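Local coordinates for sulfur oxidation protein soxB (Thermus thermophilus, PDB 2WDD) that probably hydrolyses the sulfur–sulfur bond of cysteine S-thiosulfonate, releasing sulfate in the sulfur oxidation pathway, with a two-manganese centre, at residues A[381-393]-A[521-533]. Residues are numbered along the deposited sequence; the frame is centred on the assembly and turned at random.
Sequences WDQLVGEAVKAIY and YEPRPIYEVLAEY
L530 and Y533 are the two knobs by which helix 526-533 packs on helix 381-392, the short axes crossing at 80° and 9.1 Å apart. L530 fills a hollow lined by W381, L384, V385 and A388, its CD2 lying 3.6 Å from A388 CB while CD1 meets the W381 ring. Y533 occupies the next hollow, among E387, A388, A391 and I392. With its CG anti to the backbone N (chi1 173°), its ring lies flat over A388, whose CA stands 3.8 Å from the centroid, a CH-pi contact; at the ring's far end a water joins Y533 OH to E387 OE1. Beyond the helix, Y393 presents its ring face to the edge of Y521 (planes 88° apart), and Y393 OH accepts both R524 NE (3.0 Å) and R524 NH2 (3.1 Å), nearly in the guanidinium plane. In the modelled conformer of E532, R524 NH1 and NH2 each pair with one carboxylate oxygen. A leucine in place of R524 would probably leave Y393 OH without both donors and take the paired guanidinium from the E532 carboxylate. The chemistry thus divides: apolar interlocking joins two helices of the C-terminal domain, giving way to polar pairing of Y393, R524 and E532 at the partly exposed end.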
loop_
_atom_site.group_PDB
_atom_site.type_symbol
_atom_site.label_atom_id
_atom_site.label_comp_id
_atom_site.label_asym_id
_atom_site.label_seq_id
_atom_site.Cartn_x
_atom_site.Cartn_y
_atom_site.Cartn_z
ATOM N N TRP A 381 -14.897 3.935 5.437
ATOM C CA TRP A 381 -14.967 4.187 3.999
ATOM C C TRP A 381 -15.662 3.008 3.315
ATOM O O TRP A 381 -16.553 3.206 2.493
ATOM C CB TRP A 381 -13.579 4.387 3.369
ATOM C CG TRP A 381 -13.656 4.308 1.854
ATOM C CD1 TRP A 381 -13.303 3.244 1.070
ATOM C CD2 TRP A 381 -14.300 5.252 0.977
ATOM N NE1 TRP A 381 -13.625 3.498 -0.248
ATOM C CE2 TRP A 381 -14.231 4.725 -0.328
ATOM C CE3 TRP A 381 -14.868 6.524 1.166
ATOM C CZ2 TRP A 381 -14.735 5.411 -1.442
ATOM C CZ3 TRP A 381 -15.373 7.201 0.061
ATOM C CH2 TRP A 381 -15.306 6.641 -1.223
ATOM N N ASP A 382 -15.267 1.779 3.645
ATOM C CA ASP A 382 -15.869 0.630 2.975
ATOM C C ASP A 382 -17.342 0.482 3.323
ATOM O O ASP A 382 -18.146 0.020 2.499
ATOM C CB ASP A 382 -15.088 -0.653 3.237
ATOM C CG ASP A 382 -13.712 -0.629 2.607
ATOM O OD1 ASP A 382 -13.606 -0.352 1.392
ATOM O OD2 ASP A 382 -12.720 -0.778 3.348
ATOM N N GLN A 383 -17.717 0.898 4.529
ATOM C CA GLN A 383 -19.125 0.860 4.876
ATOM C C GLN A 383 -19.876 1.869 4.007
ATOM O O GLN A 383 -20.967 1.574 3.514
ATOM C CB GLN A 383 -19.383 1.096 6.363
ATOM C CG GLN A 383 -20.879 1.170 6.625
ATOM C CD GLN A 383 -21.253 1.178 8.078
ATOM O OE1 GLN A 383 -20.552 0.625 8.915
ATOM N NE2 GLN A 383 -22.412 1.764 8.383
ATOM N N LEU A 384 -19.295 3.048 3.800
ATOM C CA LEU A 384 -19.930 4.056 2.958
ATOM C C LEU A 384 -20.182 3.484 1.561
ATOM O O LEU A 384 -21.268 3.648 0.995
ATOM C CB LEU A 384 -19.045 5.303 2.872
ATOM C CG LEU A 384 -19.544 6.470 2.019
ATOM C CD1 LEU A 384 -18.804 7.745 2.401
ATOM C CD2 LEU A 384 -19.351 6.164 0.542
ATOM N N VAL A 385 -19.180 2.805 1.001
ATOM C CA VAL A 385 -19.343 2.215 -0.324
ATOM C C VAL A 385 -20.490 1.195 -0.298
ATOM O O VAL A 385 -21.326 1.158 -1.203
ATOM C CB VAL A 385 -18.032 1.586 -0.821
ATOM C CG1 VAL A 385 -18.268 0.798 -2.126
ATOM C CG2 VAL A 385 -16.967 2.658 -1.019
ATOM N N GLY A 386 -20.563 0.392 0.761
ATOM C CA GLY A 386 -21.624 -0.584 0.893
ATOM C C GLY A 386 -22.984 0.087 0.910
ATOM O O GLY A 386 -23.913 -0.385 0.253
ATOM N N GLU A 387 -23.093 1.191 1.652
ATOM C CA GLU A 387 -24.349 1.941 1.718
ATOM C C GLU A 387 -24.704 2.560 0.369
ATOM O O GLU A 387 -25.883 2.580 -0.022
ATOM C CB GLU A 387 -24.268 3.030 2.789
ATOM C CG GLU A 387 -24.138 2.460 4.202
ATOM C CD GLU A 387 -24.150 3.534 5.270
ATOM O OE1 GLU A 387 -24.435 4.703 4.938
ATOM O OE2 GLU A 387 -23.893 3.209 6.442
ATOM N N ALA A 388 -23.705 3.083 -0.338
ATOM C CA ALA A 388 -23.953 3.679 -1.658
ATOM C C ALA A 388 -24.488 2.618 -2.625
ATOM O O ALA A 388 -25.470 2.835 -3.357
ATOM C CB ALA A 388 -22.672 4.300 -2.216
ATOM N N VAL A 389 -23.844 1.458 -2.638
ATOM C CA VAL A 389 -24.262 0.387 -3.530
ATOM C C VAL A 389 -25.698 -0.038 -3.220
ATOM O O VAL A 389 -26.520 -0.157 -4.130
ATOM C CB VAL A 389 -23.277 -0.809 -3.500
ATOM C CG1 VAL A 389 -23.867 -2.026 -4.226
ATOM C CG2 VAL A 389 -21.934 -0.415 -4.129
ATOM N N LYS A 390 -26.021 -0.220 -1.939
ATOM C CA LYS A 390 -27.372 -0.644 -1.570
ATOM C C LYS A 390 -28.406 0.440 -1.852
ATOM O O LYS A 390 -29.564 0.142 -2.139
ATOM C CB LYS A 390 -27.424 -1.078 -0.108
ATOM C CG LYS A 390 -26.774 -2.429 0.121
ATOM C CD LYS A 390 -27.248 -3.047 1.425
ATOM C CE LYS A 390 -26.787 -4.486 1.566
ATOM N NZ LYS A 390 -27.518 -5.167 2.672
ATOM N N ALA A 391 -27.991 1.701 -1.776
ATOM C CA ALA A 391 -28.912 2.796 -2.053
ATOM C C ALA A 391 -29.306 2.803 -3.526
ATOM O O ALA A 391 -30.468 3.046 -3.863
ATOM C CB ALA A 391 -28.282 4.153 -1.671
ATOM N N ILE A 392 -28.341 2.551 -4.405
ATOM C CA ILE A 392 -28.613 2.568 -5.836
ATOM C C ILE A 392 -29.139 1.241 -6.361
ATOM O O ILE A 392 -29.896 1.208 -7.347
ATOM C CB ILE A 392 -27.416 3.095 -6.632
ATOM C CG1 ILE A 392 -27.150 4.557 -6.259
ATOM C CG2 ILE A 392 -27.665 2.965 -8.133
ATOM C CD1 ILE A 392 -25.835 5.078 -6.757
ATOM N N TYR A 393 -28.773 0.155 -5.686
ATOM C CA TYR A 393 -29.225 -1.188 -6.045
ATOM C C TYR A 393 -29.791 -1.888 -4.815
ATOM O O TYR A 393 -29.149 -2.744 -4.209
ATOM C CB TYR A 393 -28.061 -2.006 -6.604
ATOM C CG TYR A 393 -27.392 -1.350 -7.778
ATOM C CD1 TYR A 393 -27.939 -1.446 -9.047
ATOM C CD2 TYR A 393 -26.214 -0.631 -7.621
ATOM C CE1 TYR A 393 -27.333 -0.845 -10.128
ATOM C CE2 TYR A 393 -25.595 -0.023 -8.695
ATOM C CZ TYR A 393 -26.163 -0.129 -9.952
ATOM O OH TYR A 393 -25.577 0.488 -11.035
ATOM N N TYR A 521 -28.233 -6.541 -15.662
ATOM C CA TYR A 521 -27.272 -5.594 -15.101
ATOM C C TYR A 521 -26.016 -5.456 -15.960
ATOM O O TYR A 521 -25.414 -6.450 -16.367
ATOM C CB TYR A 521 -26.879 -5.990 -13.675
ATOM C CG TYR A 521 -25.762 -5.136 -13.122
ATOM C CD1 TYR A 521 -25.998 -3.824 -12.721
ATOM C CD2 TYR A 521 -24.456 -5.616 -13.066
ATOM C CE1 TYR A 521 -24.967 -3.018 -12.261
ATOM C CE2 TYR A 521 -23.421 -4.815 -12.623
ATOM C CZ TYR A 521 -23.681 -3.526 -12.208
ATOM O OH TYR A 521 -22.652 -2.729 -11.763
ATOM N N GLU A 522 -25.623 -4.216 -16.222
ATOM C CA GLU A 522 -24.432 -3.942 -17.007
ATOM C C GLU A 522 -23.351 -3.379 -16.087
ATOM O O GLU A 522 -23.503 -2.293 -15.529
ATOM C CB GLU A 522 -24.760 -2.972 -18.145
ATOM C CG GLU A 522 -25.852 -3.505 -19.074
ATOM C CD GLU A 522 -26.395 -2.462 -20.033
ATOM O OE1 GLU A 522 -25.619 -1.589 -20.472
ATOM O OE2 GLU A 522 -27.595 -2.543 -20.383
ATOM N N PRO A 523 -22.259 -4.133 -15.900
ATOM C CA PRO A 523 -21.206 -3.640 -14.995
ATOM C C PRO A 523 -20.710 -2.253 -15.382
ATOM O O PRO A 523 -20.493 -1.958 -16.559
ATOM C CB PRO A 523 -20.086 -4.677 -15.161
ATOM C CG PRO A 523 -20.795 -5.934 -15.602
ATOM C CD PRO A 523 -21.936 -5.461 -16.459
ATOM N N ARG A 524 -20.542 -1.393 -14.387
ATOM C CA ARG A 524 -20.040 -0.046 -14.622
ATOM C C ARG A 524 -19.098 0.322 -13.479
ATOM O O ARG A 524 -19.135 -0.293 -12.415
ATOM C CB ARG A 524 -21.178 0.952 -14.740
ATOM C CG ARG A 524 -22.015 1.092 -13.492
ATOM C CD ARG A 524 -22.858 2.348 -13.589
ATOM N NE ARG A 524 -23.842 2.436 -12.520
ATOM C CZ ARG A 524 -24.429 3.566 -12.142
ATOM N NH1 ARG A 524 -24.137 4.704 -12.752
ATOM N NH2 ARG A 524 -25.323 3.551 -11.167
ATOM N N PRO A 525 -18.250 1.331 -13.689
ATOM C CA PRO A 525 -17.255 1.656 -12.653
ATOM C C PRO A 525 -17.837 1.979 -11.290
ATOM O O PRO A 525 -18.782 2.747 -11.170
ATOM C CB PRO A 525 -16.547 2.885 -13.214
ATOM C CG PRO A 525 -16.787 2.814 -14.702
ATOM C CD PRO A 525 -18.150 2.233 -14.851
ATOM N N ILE A 526 -17.228 1.428 -10.250
ATOM C CA ILE A 526 -17.704 1.688 -8.905
ATOM C C ILE A 526 -17.760 3.184 -8.605
ATOM O O ILE A 526 -18.672 3.635 -7.911
ATOM C CB ILE A 526 -16.856 0.949 -7.868
ATOM C CG1 ILE A 526 -17.444 1.137 -6.465
ATOM C CG2 ILE A 526 -15.402 1.415 -7.961
ATOM C CD1 ILE A 526 -18.867 0.625 -6.308
ATOM N N TYR A 527 -16.758 3.942 -9.050
ATOM C CA TYR A 527 -16.732 5.379 -8.765
ATOM C C TYR A 527 -17.907 6.153 -9.357
ATOM O O TYR A 527 -18.313 7.174 -8.801
ATOM C CB TYR A 527 -15.382 6.037 -9.058
ATOM C CG TYR A 527 -14.742 5.625 -10.357
ATOM C CD1 TYR A 527 -15.224 6.092 -11.581
ATOM C CD2 TYR A 527 -13.583 4.857 -10.368
ATOM C CE1 TYR A 527 -14.601 5.742 -12.774
ATOM C CE2 TYR A 527 -12.956 4.518 -11.549
ATOM C CZ TYR A 527 -13.459 4.972 -12.750
ATOM O OH TYR A 527 -12.833 4.592 -13.921
ATOM N N GLU A 528 -18.469 5.649 -10.460
ATOM C CA GLU A 528 -19.644 6.293 -11.044
ATOM C C GLU A 528 -20.817 6.097 -10.089
ATOM O O GLU A 528 -21.629 7.010 -9.890
ATOM C CB GLU A 528 -19.976 5.713 -12.420
ATOM C CG GLU A 528 -18.974 6.120 -13.492
ATOM C CD GLU A 528 -19.312 5.579 -14.877
ATOM O OE1 GLU A 528 -20.380 4.943 -15.042
ATOM O OE2 GLU A 528 -18.503 5.796 -15.806
ATOM N N VAL A 529 -20.907 4.911 -9.491
ATOM C CA VAL A 529 -21.982 4.624 -8.556
ATOM C C VAL A 529 -21.820 5.521 -7.332
ATOM O O VAL A 529 -22.779 6.120 -6.844
ATOM C CB VAL A 529 -21.975 3.120 -8.168
ATOM C CG1 VAL A 529 -23.026 2.816 -7.115
ATOM C CG2 VAL A 529 -22.172 2.240 -9.403
ATOM N N LEU A 530 -20.585 5.624 -6.843
ATOM C CA LEU A 530 -20.324 6.454 -5.681
ATOM C C LEU A 530 -20.655 7.913 -5.914
ATOM O O LEU A 530 -21.270 8.552 -5.062
ATOM C CB LEU A 530 -18.868 6.326 -5.250
ATOM C CG LEU A 530 -18.534 4.932 -4.727
ATOM C CD1 LEU A 530 -17.051 4.832 -4.473
ATOM C CD2 LEU A 530 -19.329 4.634 -3.448
ATOM N N ALA A 531 -20.244 8.443 -7.062
ATOM C CA ALA A 531 -20.510 9.841 -7.373
ATOM C C ALA A 531 -22.021 10.081 -7.465
ATOM O O ALA A 531 -22.510 11.077 -6.957
ATOM C CB ALA A 531 -19.798 10.278 -8.647
ATOM N N GLU A 532 -22.750 9.145 -8.068
ATOM C CA GLU A 532 -24.203 9.265 -8.178
ATOM C C GLU A 532 -24.846 9.363 -6.797
ATOM O O GLU A 532 -25.719 10.202 -6.552
ATOM C CB GLU A 532 -24.773 8.053 -8.919
ATOM C CG GLU A 532 -24.899 8.251 -10.412
ATOM C CD GLU A 532 -25.454 7.032 -11.117
ATOM O OE1 GLU A 532 -26.081 6.182 -10.453
ATOM O OE2 GLU A 532 -25.251 6.919 -12.338
ATOM N N TYR A 533 -24.420 8.491 -5.890
ATOM C CA TYR A 533 -24.952 8.470 -4.540
ATOM C C TYR A 533 -24.596 9.754 -3.791
ATOM O O TYR A 533 -25.462 10.412 -3.221
ATOM C CB TYR A 533 -24.379 7.274 -3.783
ATOM C CG TYR A 533 -24.736 7.242 -2.314
ATOM C CD1 TYR A 533 -26.038 7.009 -1.900
ATOM C CD2 TYR A 533 -23.767 7.464 -1.342
ATOM C CE1 TYR A 533 -26.361 6.946 -0.543
ATOM C CE2 TYR A 533 -24.081 7.408 0.006
ATOM C CZ TYR A 533 -25.376 7.165 0.401
ATOM O OH TYR A 533 -25.677 7.111 1.747
HETATM O O HOH W 1 -23.875 6.945 3.779
#